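Side-chain contacts in cell wall surface anchor family protein (Streptococcus agalactiae serogroup V, PDB 3TW0), which probably acts as the adhesive tip pilin of the bacterial pilus, meeting host surfaces through a magnesium-binding von Willebrand factor type A domain: residues Lys151-Leu156 and Gly311-Lys316; Ile182-Tyr187 and Lys296-His301; Ser198-Ile203 and Ser207-Glu212. The protein carries 2 engineered substitutions. All coordinates share one frame; numbering follows the deposited sequence.

How the interactions relate
Interactions 1, 2 and 3 show how helix 302-312 gathers distant parts of one von Willebrand factor type A domain. Along the chain they are concentric: 198-203 and 207-212 fall between the segments of interaction 2, which in turn lie between those of interaction 1. Centres of interactions 1 and 2 are 23 Å apart, without touching, whereas interaction 3 touches both, its centre 15 Å from the first and 13 Å from the second. Asn-312 meets Gln-211, while Phe-199 and Ile-209 meet Ile-182. The long excursion after strand 165-172 thus touches helix 302-312 at several points, away from the magnesium site.

Interaction 1 (Lys151-Leu156 and Gly311-Lys316); sequences KANEIL and GNIRPK
A chi1 of -171° swings the Asn-153 amide to the side of its own carbonyl carbon and against Ile-313, whose CG1 stands beside the backbone N (chi1 -49°) and carries CD1 up to meet it. The two side chains slide past each other in opposite directions, so that the delta methyl lies along CB and the amide carbon, nearer to these than to OD1 or ND2: Ile-313 CD1 is 3.4 Å from Asn-153 CB and 3.5 Å from Asn-153 CG. Lys-316 comes in at about a right angle, its chain bent at chi2, and sets its CG 3.8 Å from Asn-153 OD1.

The contact lies in a von Willebrand factor A fold, a parallel sheet flanked by helices. Helix 145-159 rests on strands 11-18 and 165-172 through Ala-152 and Leu-156, while 311-316 takes the chain out of helix 302-312 and through a 3-10 turn toward strand 319-324. Asn-153 occupies the seam between the two segments.

The amide finds its main polar partner just beyond the turn, where Asn-153 OD1 is hydrogen-bonded to the hydroxyl of Tyr-318, a residue that also packs on Ile-313. At the other end of the amide, Asn-153 ND2 stays 3.8 Å from Asn-312 O, a buried carbonyl oxygen for which the model offers no partner. The side chain of Asn-312 leads away from helix 145-159, and its OD1 takes the backbone N-H of Gln-211. Within the 3-10 turn, Lys-316 N donates to Ile-313 O at 2.9 Å.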
loop_
_atom_site.group_PDB
_atom_site.type_symbol
_atom_site.label_atom_id
_atom_site.label_comp_id
_atom_site.label_asym_id
_atom_site.label_seq_id
_atom_site.Cartn_x
_atom_site.Cartn_y
_atom_site.Cartn_z
ATOM N N LYS A 151 1.747 -5.782 -9.548
ATOM C CA LYS A 151 2.956 -5.796 -10.361
ATOM C C LYS A 151 3.652 -7.167 -10.339
ATOM O O LYS A 151 4.074 -7.645 -11.386
ATOM C CB LYS A 151 3.942 -4.683 -9.952
ATOM C CG LYS A 151 5.150 -4.528 -10.903
ATOM C CD LYS A 151 4.713 -3.983 -12.310
ATOM C CE LYS A 151 5.889 -4.084 -13.301
ATOM N NZ LYS A 151 5.939 -3.015 -14.384
ATOM N N ALA A 152 3.793 -7.778 -9.156
ATOM C CA ALA A 152 4.420 -9.107 -9.041
ATOM C C ALA A 152 3.643 -10.111 -9.899
ATOM O O ALA A 152 4.223 -10.873 -10.663
ATOM C CB ALA A 152 4.455 -9.567 -7.588
ATOM N N ASN A 153 2.325 -10.083 -9.789
ATOM C CA ASN A 153 1.474 -10.964 -10.594
ATOM C C ASN A 153 1.659 -10.712 -12.089
ATOM O O ASN A 153 1.803 -11.653 -12.897
ATOM C CB ASN A 153 0.009 -10.756 -10.216
ATOM C CG ASN A 153 -0.928 -11.787 -10.847
ATOM O OD1 ASN A 153 -0.682 -12.984 -10.800
ATOM N ND2 ASN A 153 -2.014 -11.318 -11.399
ATOM N N GLU A 154 1.638 -9.443 -12.477
ATOM C CA GLU A 154 1.772 -9.097 -13.877
ATOM C C GLU A 154 3.059 -9.678 -14.486
ATOM O O GLU A 154 3.010 -10.293 -15.569
ATOM C CB GLU A 154 1.710 -7.591 -14.060
ATOM C CG GLU A 154 2.032 -7.109 -15.462
ATOM C CD GLU A 154 2.005 -5.600 -15.573
ATOM O OE1 GLU A 154 2.213 -4.923 -14.537
ATOM O OE2 GLU A 154 1.777 -5.096 -16.704
ATOM N N ILE A 155 4.179 -9.504 -13.774
ATOM C CA ILE A 155 5.471 -10.098 -14.115
ATOM C C ILE A 155 5.371 -11.624 -14.353
ATOM O O ILE A 155 5.802 -12.122 -15.389
ATOM C CB ILE A 155 6.526 -9.778 -13.022
ATOM C CG1 ILE A 155 7.023 -8.328 -13.134
ATOM C CG2 ILE A 155 7.745 -10.710 -13.095
ATOM C CD1 ILE A 155 7.824 -7.930 -11.949
ATOM N N LEU A 156 4.810 -12.350 -13.393
ATOM C CA LEU A 156 4.664 -13.806 -13.519
ATOM C C LEU A 156 3.752 -14.220 -14.697
ATOM O O LEU A 156 4.104 -15.092 -15.484
ATOM C CB LEU A 156 4.165 -14.391 -12.204
ATOM C CG LEU A 156 5.251 -14.430 -11.117
ATOM C CD1 LEU A 156 4.652 -14.608 -9.748
ATOM C CD2 LEU A 156 6.296 -15.523 -11.415
ATOM N N GLY A 311 -9.091 -12.654 -5.061
ATOM C CA GLY A 311 -9.811 -12.652 -6.323
ATOM C C GLY A 311 -8.933 -12.871 -7.541
ATOM O O GLY A 311 -9.389 -13.434 -8.544
ATOM N N ASN A 312 -7.682 -12.423 -7.480
ATOM C CA ASN A 312 -6.866 -12.257 -8.694
ATOM C C ASN A 312 -5.477 -12.909 -8.618
ATOM O O ASN A 312 -4.841 -13.141 -9.658
ATOM C CB ASN A 312 -6.724 -10.748 -9.041
ATOM C CG ASN A 312 -8.066 -10.033 -9.174
ATOM O OD1 ASN A 312 -8.615 -9.961 -10.266
ATOM N ND2 ASN A 312 -8.600 -9.494 -8.064
ATOM N N ILE A 313 -4.998 -13.184 -7.399
ATOM C CA ILE A 313 -3.694 -13.798 -7.206
ATOM C C ILE A 313 -3.785 -15.259 -6.801
ATOM O O ILE A 313 -3.228 -16.095 -7.471
ATOM C CB ILE A 313 -2.828 -13.090 -6.132
ATOM C CG1 ILE A 313 -2.790 -11.569 -6.336
ATOM C CG2 ILE A 313 -1.421 -13.714 -6.058
ATOM C CD1 ILE A 313 -2.102 -11.088 -7.588
ATOM N N ARG A 314 -4.447 -15.531 -5.678
ATOM C CA ARG A 314 -4.552 -16.886 -5.102
ATOM C C ARG A 314 -5.037 -17.927 -6.120
ATOM O O ARG A 314 -4.469 -19.011 -6.187
ATOM C CB ARG A 314 -5.473 -16.877 -3.885
ATOM C CG ARG A 314 -5.503 -18.184 -3.108
ATOM C CD ARG A 314 -6.458 -18.101 -1.918
ATOM N NE ARG A 314 -5.685 -18.469 -0.744
ATOM C CZ ARG A 314 -5.281 -17.630 0.206
ATOM N NH1 ARG A 314 -5.635 -16.361 0.193
ATOM N NH2 ARG A 314 -4.547 -18.089 1.203
ATOM N N PRO A 315 -6.061 -17.592 -6.931
ATOM C CA PRO A 315 -6.488 -18.548 -7.975
ATOM C C PRO A 315 -5.413 -18.951 -9.015
ATOM O O PRO A 315 -5.569 -19.995 -9.650
ATOM C CB PRO A 315 -7.644 -17.819 -8.684
ATOM C CG PRO A 315 -8.140 -16.807 -7.721
ATOM C CD PRO A 315 -6.918 -16.385 -6.908
ATOM N N LYS A 316 -4.357 -18.152 -9.198
ATOM C CA LYS A 316 -3.289 -18.488 -10.155
ATOM C C LYS A 316 -2.527 -19.763 -9.777
ATOM O O LYS A 316 -1.777 -20.314 -10.590
ATOM C CB LYS A 316 -2.304 -17.333 -10.350
ATOM C CG LYS A 316 -2.889 -16.060 -10.960
ATOM C CD LYS A 316 -3.809 -16.341 -12.140
ATOM C CE LYS A 316 -4.600 -15.100 -12.482
ATOM N NZ LYS A 316 -5.723 -15.338 -13.421
#

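Interaction 2 (Ile182-Tyr187 and Lys296-His301); sequences INFNPY and KQIKTH
Ile-182 and Ile-298 meet within the long excursion that the von Willebrand factor A fold makes between strand 165-172 and helix 302-312, where irregular segments pack through side chains without pairing as strands. Aliphatic contact comes first. The two isoleucines cross obliquely and bring their delta methyls tip to tip, with Ile-182 CD1 only 3.5 Å from Ile-298 CD1, tighter than usual for two carbons. Leu-307 of helix 302-312 packs on the same Ile-182.

Aromatic packing is the second kind. Phe-184 places its CG beside the backbone N (chi1 -67°), which brings one face of the ring under Ile-182 CG2; that methyl lies 3.5 Å from the Phe-184 ring plane, displaced to the rim. At the edge of the ring and near its plane, Ile-298 CG1 is 4.0 Å from Phe-184 CE2. Lys-296 crosses the phenylalanine at about a right angle, its CG 4.1 Å from Phe-184 CZ.

Charge is the third. Beyond the bend at chi2 (66°) the end of Lys-296 leads away from Phe-184. Its ammonium forms a salt bridge with Glu-303 and a cation-pi contact with Phe-196, so the aliphatic part serves the apolar contact and the tip ties helix 302-312 to helix 192-201. Thr-300 OG1 caps the backbone N of Glu-303, at the start of helix 302-312.

Backbone bonding shapes the first segment. An inverse gamma turn centred on Asn-183 sets the side chains of both Ile-182 and Phe-184 toward 296-301, and it is closed by Phe-184 N donating to Ile-182 O at 2.9 Å.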
loop_
_atom_site.group_PDB
_atom_site.type_symbol
_atom_site.label_atom_id
_atom_site.label_comp_id
_atom_site.label_asym_id
_atom_site.label_seq_id
_atom_site.Cartn_x
_atom_site.Cartn_y
_atom_site.Cartn_z
ATOM N N ILE A 182 -12.958 -0.190 -4.240
ATOM C CA ILE A 182 -13.977 -1.128 -4.715
ATOM C C ILE A 182 -15.056 -0.315 -5.442
ATOM O O ILE A 182 -15.528 0.708 -4.927
ATOM C CB ILE A 182 -14.562 -1.933 -3.550
ATOM C CG1 ILE A 182 -13.483 -2.843 -2.958
ATOM C CG2 ILE A 182 -15.781 -2.764 -4.016
ATOM C CD1 ILE A 182 -13.811 -3.462 -1.553
ATOM N N ASN A 183 -15.409 -0.727 -6.661
ATOM C CA ASN A 183 -16.324 0.084 -7.490
ATOM C C ASN A 183 -17.802 -0.047 -7.156
ATOM O O ASN A 183 -18.587 -0.483 -7.990
ATOM C CB ASN A 183 -16.097 -0.185 -8.996
ATOM C CG ASN A 183 -16.622 0.941 -9.896
ATOM O OD1 ASN A 183 -16.965 2.043 -9.436
ATOM N ND2 ASN A 183 -16.668 0.669 -11.191
ATOM N N PHE A 184 -18.185 0.369 -5.959
ATOM C CA PHE A 184 -19.587 0.484 -5.598
ATOM C C PHE A 184 -20.368 1.478 -6.491
ATOM O O PHE A 184 -19.816 2.493 -7.000
ATOM C CB PHE A 184 -19.734 0.906 -4.138
ATOM C CG PHE A 184 -19.262 -0.120 -3.147
ATOM C CD1 PHE A 184 -20.051 -1.226 -2.832
ATOM C CD2 PHE A 184 -18.026 0.028 -2.514
ATOM C CE1 PHE A 184 -19.618 -2.192 -1.893
ATOM C CE2 PHE A 184 -17.596 -0.907 -1.575
ATOM C CZ PHE A 184 -18.403 -2.039 -1.271
ATOM N N ASN A 185 -21.652 1.197 -6.679
ATOM C CA ASN A 185 -22.467 2.017 -7.547
ATOM C C ASN A 185 -23.489 2.793 -6.714
ATOM O O ASN A 185 -24.429 2.208 -6.169
ATOM C CB ASN A 185 -23.128 1.161 -8.631
ATOM C CG ASN A 185 -23.928 1.997 -9.624
ATOM O OD1 ASN A 185 -24.275 3.155 -9.351
ATOM N ND2 ASN A 185 -24.247 1.405 -10.771
ATOM N N PRO A 186 -23.283 4.118 -6.569
ATOM C CA PRO A 186 -24.109 4.880 -5.662
ATOM C C PRO A 186 -25.464 5.213 -6.270
ATOM O O PRO A 186 -26.315 5.781 -5.591
ATOM C CB PRO A 186 -23.298 6.164 -5.466
ATOM C CG PRO A 186 -22.570 6.353 -6.683
ATOM C CD PRO A 186 -22.258 4.965 -7.216
ATOM N N TYR A 187 -25.666 4.846 -7.536
ATOM C CA TYR A 187 -26.784 5.380 -8.290
ATOM C C TYR A 187 -27.862 4.356 -8.542
ATOM O O TYR A 187 -28.796 4.618 -9.263
ATOM C CB TYR A 187 -26.275 5.982 -9.601
ATOM C CG TYR A 187 -25.367 7.185 -9.357
ATOM C CD1 TYR A 187 -25.651 8.090 -8.328
ATOM C CD2 TYR A 187 -24.236 7.412 -10.145
ATOM C CE1 TYR A 187 -24.836 9.198 -8.082
ATOM C CE2 TYR A 187 -23.415 8.517 -9.921
ATOM C CZ TYR A 187 -23.726 9.405 -8.885
ATOM O OH TYR A 187 -22.930 10.499 -8.643
ATOM N N LYS A 296 -22.811 -2.313 3.819
ATOM C CA LYS A 296 -21.413 -2.714 3.766
ATOM C C LYS A 296 -20.551 -1.467 3.921
ATOM O O LYS A 296 -20.837 -0.447 3.259
ATOM C CB LYS A 296 -21.099 -3.357 2.401
ATOM C CG LYS A 296 -19.626 -3.826 2.225
ATOM C CD LYS A 296 -19.292 -4.982 3.197
ATOM C CE LYS A 296 -17.815 -5.085 3.439
ATOM N NZ LYS A 296 -17.370 -6.262 4.252
ATOM N N GLN A 297 -19.496 -1.572 4.745
ATOM C CA GLN A 297 -18.501 -0.495 4.925
ATOM C C GLN A 297 -17.079 -1.024 4.878
ATOM O O GLN A 297 -16.726 -1.990 5.598
ATOM C CB GLN A 297 -18.708 0.264 6.239
ATOM C CG GLN A 297 -19.969 1.157 6.319
ATOM C CD GLN A 297 -20.151 1.788 7.698
ATOM O OE1 GLN A 297 -20.954 2.707 7.882
ATOM N NE2 GLN A 297 -19.411 1.299 8.669
ATOM N N ILE A 298 -16.259 -0.405 4.031
ATOM C CA ILE A 298 -14.822 -0.718 3.990
ATOM C C ILE A 298 -14.167 0.202 5.021
ATOM O O ILE A 298 -14.370 1.406 4.969
ATOM C CB ILE A 298 -14.248 -0.508 2.568
ATOM C CG1 ILE A 298 -15.031 -1.340 1.529
ATOM C CG2 ILE A 298 -12.739 -0.743 2.502
ATOM C CD1 ILE A 298 -14.934 -2.859 1.700
ATOM N N LYS A 299 -13.420 -0.358 5.976
ATOM C CA LYS A 299 -12.879 0.435 7.099
ATOM C C LYS A 299 -11.368 0.335 7.263
ATOM O O LYS A 299 -10.776 1.051 8.088
ATOM C CB LYS A 299 -13.567 0.027 8.407
ATOM C CG LYS A 299 -15.097 0.191 8.402
ATOM C CD LYS A 299 -15.765 -0.618 9.525
ATOM C CE LYS A 299 -17.031 0.065 9.979
ATOM N NZ LYS A 299 -18.198 -0.884 10.164
ATOM N N THR A 300 -10.734 -0.554 6.495
ATOM C CA THR A 300 -9.264 -0.632 6.446
ATOM C C THR A 300 -8.693 -0.780 5.020
ATOM O O THR A 300 -9.425 -1.023 4.069
ATOM C CB THR A 300 -8.752 -1.828 7.242
ATOM O OG1 THR A 300 -9.158 -3.032 6.573
ATOM C CG2 THR A 300 -9.298 -1.801 8.679
ATOM N N HIS A 301 -7.380 -0.686 4.879
ATOM C CA HIS A 301 -6.750 -0.992 3.599
ATOM C C HIS A 301 -6.471 -2.472 3.451
ATOM O O HIS A 301 -6.282 -2.955 2.345
ATOM C CB HIS A 301 -5.492 -0.110 3.380
ATOM C CG HIS A 301 -5.837 1.340 3.343
ATOM N ND1 HIS A 301 -6.389 1.939 2.230
ATOM C CD2 HIS A 301 -5.873 2.268 4.326
ATOM C CE1 HIS A 301 -6.683 3.198 2.506
ATOM N NE2 HIS A 301 -6.386 3.419 3.777
#

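Interaction 3 (Ser198-Ile203 and Ser207-Glu212); sequences SFLNKI and SGILQE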
loop_
_atom_site.group_PDB
_atom_site.type_symbol
_atom_site.label_atom_id
_atom_site.label_comp_id
_atom_site.label_asym_id
_atom_site.label_seq_id
_atom_site.Cartn_x
_atom_site.Cartn_y
_atom_site.Cartn_z
ATOM N N SER A 198 -22.455 -9.397 -4.703
ATOM C CA SER A 198 -22.383 -9.734 -6.135
ATOM C C SER A 198 -20.953 -9.716 -6.678
ATOM O O SER A 198 -20.635 -10.485 -7.602
ATOM C CB SER A 198 -23.271 -8.843 -7.012
ATOM O OG SER A 198 -24.600 -8.843 -6.514
ATOM N N PHE A 199 -20.092 -8.847 -6.145
ATOM C CA PHE A 199 -18.674 -8.876 -6.537
ATOM C C PHE A 199 -18.060 -10.224 -6.100
ATOM O O PHE A 199 -17.379 -10.875 -6.869
ATOM C CB PHE A 199 -17.859 -7.714 -5.929
ATOM C CG PHE A 199 -18.390 -6.319 -6.259
ATOM C CD1 PHE A 199 -18.944 -6.024 -7.514
ATOM C CD2 PHE A 199 -18.293 -5.290 -5.307
ATOM C CE1 PHE A 199 -19.441 -4.745 -7.808
ATOM C CE2 PHE A 199 -18.780 -4.019 -5.591
ATOM C CZ PHE A 199 -19.368 -3.750 -6.862
ATOM N N LEU A 200 -18.320 -10.628 -4.854
ATOM C CA LEU A 200 -17.804 -11.881 -4.317
ATOM C C LEU A 200 -18.294 -13.083 -5.133
ATOM O O LEU A 200 -17.563 -14.059 -5.276
ATOM C CB LEU A 200 -18.248 -12.067 -2.867
ATOM C CG LEU A 200 -17.881 -11.071 -1.739
ATOM C CD1 LEU A 200 -18.562 -11.484 -0.444
ATOM C CD2 LEU A 200 -16.344 -10.953 -1.504
ATOM N N ASN A 201 -19.531 -12.997 -5.658
ATOM C CA ASN A 201 -20.166 -14.114 -6.346
ATOM C C ASN A 201 -19.365 -14.513 -7.561
ATOM O O ASN A 201 -19.438 -15.658 -8.008
ATOM C CB ASN A 201 -21.649 -13.806 -6.714
ATOM C CG ASN A 201 -22.588 -13.917 -5.508
ATOM O OD1 ASN A 201 -22.288 -14.626 -4.560
ATOM N ND2 ASN A 201 -23.726 -13.221 -5.546
ATOM N N LYS A 202 -18.527 -13.582 -8.044
ATOM C CA LYS A 202 -17.747 -13.795 -9.257
ATOM C C LYS A 202 -16.506 -14.692 -9.070
ATOM O O LYS A 202 -15.986 -15.211 -10.048
ATOM C CB LYS A 202 -17.363 -12.445 -9.904
ATOM C CG LYS A 202 -18.560 -11.612 -10.432
ATOM C CD LYS A 202 -18.020 -10.276 -10.969
ATOM C CE LYS A 202 -19.093 -9.261 -11.261
ATOM N NZ LYS A 202 -18.480 -8.185 -12.102
ATOM N N ILE A 203 -16.049 -14.870 -7.827
ATOM C CA ILE A 203 -14.917 -15.760 -7.509
ATOM C C ILE A 203 -15.493 -17.100 -7.003
ATOM O O ILE A 203 -16.411 -17.079 -6.176
ATOM C CB ILE A 203 -14.015 -15.174 -6.357
ATOM C CG1 ILE A 203 -13.665 -13.700 -6.577
ATOM C CG2 ILE A 203 -12.754 -16.033 -6.069
ATOM C CD1 ILE A 203 -13.445 -13.258 -8.001
ATOM N N SER A 207 -14.232 -15.405 -1.829
ATOM C CA SER A 207 -13.308 -14.798 -0.844
ATOM C C SER A 207 -12.643 -13.528 -1.368
ATOM O O SER A 207 -11.808 -12.961 -0.677
ATOM C CB SER A 207 -12.158 -15.747 -0.495
ATOM O OG SER A 207 -11.454 -16.112 -1.662
ATOM N N GLY A 208 -12.961 -13.134 -2.591
ATOM C CA GLY A 208 -12.286 -11.976 -3.236
ATOM C C GLY A 208 -13.168 -11.241 -4.213
ATOM O O GLY A 208 -14.351 -11.575 -4.386
ATOM N N ILE A 209 -12.570 -10.256 -4.891
ATOM C CA ILE A 209 -13.241 -9.428 -5.862
ATOM C C ILE A 209 -12.299 -9.300 -7.057
ATOM O O ILE A 209 -11.059 -9.149 -6.882
ATOM C CB ILE A 209 -13.530 -8.016 -5.298
ATOM C CG1 ILE A 209 -14.526 -8.087 -4.130
ATOM C CG2 ILE A 209 -14.034 -7.071 -6.398
ATOM C CD1 ILE A 209 -14.914 -6.707 -3.504
ATOM N N LEU A 210 -12.871 -9.371 -8.254
ATOM C CA LEU A 210 -12.072 -9.317 -9.469
ATOM C C LEU A 210 -11.546 -7.901 -9.691
ATOM O O LEU A 210 -12.168 -6.935 -9.260
ATOM C CB LEU A 210 -12.870 -9.785 -10.698
ATOM C CG LEU A 210 -13.151 -11.291 -10.869
ATOM C CD1 LEU A 210 -14.209 -11.522 -11.967
ATOM C CD2 LEU A 210 -11.883 -12.160 -11.129
ATOM N N GLN A 211 -10.411 -7.795 -10.375
ATOM C CA GLN A 211 -9.867 -6.490 -10.760
ATOM C C GLN A 211 -10.904 -5.552 -11.394
ATOM O O GLN A 211 -10.945 -4.343 -11.085
ATOM C CB GLN A 211 -8.659 -6.640 -11.698
ATOM C CG GLN A 211 -7.960 -5.301 -11.982
ATOM C CD GLN A 211 -6.580 -5.454 -12.575
ATOM O OE1 GLN A 211 -5.703 -6.106 -12.005
ATOM N NE2 GLN A 211 -6.368 -4.824 -13.717
ATOM N N GLU A 212 -11.756 -6.113 -12.250
ATOM C CA GLU A 212 -12.743 -5.330 -12.999
ATOM C C GLU A 212 -13.735 -4.552 -12.098
ATOM O O GLU A 212 -14.388 -3.619 -12.561
ATOM C CB GLU A 212 -13.506 -6.225 -13.979
ATOM C CG GLU A 212 -14.383 -7.236 -13.247
ATOM C CD GLU A 212 -15.128 -8.149 -14.184
ATOM O OE1 GLU A 212 -14.490 -8.691 -15.090
ATOM O OE2 GLU A 212 -16.344 -8.325 -14.018
HETATM O O HOH W 1 -15.730 -9.196 -8.587
#
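Phe-199 meets Ile-209 first through the base of its side chain: Phe-199 CB is 3.8 Å from Ile-209 CG1, and the two side chains cross at a slant. The ring touches Ile-209 as well, Phe-199 CD2 lying 4.1 Å from Ile-209 CD1 in an oblique approach that is neither face nor edge, and runs on to Ile-182. One water donates to Phe-199 O and accepts from Leu-210 N, each at 2.9 Å, spanning a gap that the two backbones do not close directly.

Leu-200 follows, and here the backbones come nearest. Leu-200 CA points its hydrogen almost straight at Gly-208 O (3.5 Å, 174° at the hydrogen), with a leucine methyl beside the same oxygen. Gly-208 N and Gly-208 O are both buried without a hydrogen-bond partner in the model; the oxygen instead faces C-H groups of Leu-200 and Ile-203.

Beyond Leu-200 the chain turns off, and after a three-residue link 207-212 runs roughly at a right angle to 198-203. In this part of the von Willebrand factor A domain it lies against helix 302-312: Ile-209 is backbone-hydrogen-bonded to Leu-307, and Ser-207 O is held by Asn-310.

Lys-202 stretches past Leu-210, its CB against the leucine CD1, in an extended chain. Glu-212 comes from the opposite direction, its CG set between the backbone N and the carbonyl carbon (chi1 67°) and its chain extended from there. The resulting salt bridge, Lys-202 NZ to Glu-212 OE2 at 2.9 Å, uses the anti lone pair of the carboxylate oxygen; Asp-213 supplies a second acid to the same ammonium.

Ile-203 ends the walk. Its CG1 presses on Gly-208 O at 3.1 Å, and the delta methyl slides past Leu-210 in a tight contact, Ile-203 CD1 to Leu-210 CG being 3.5 Å.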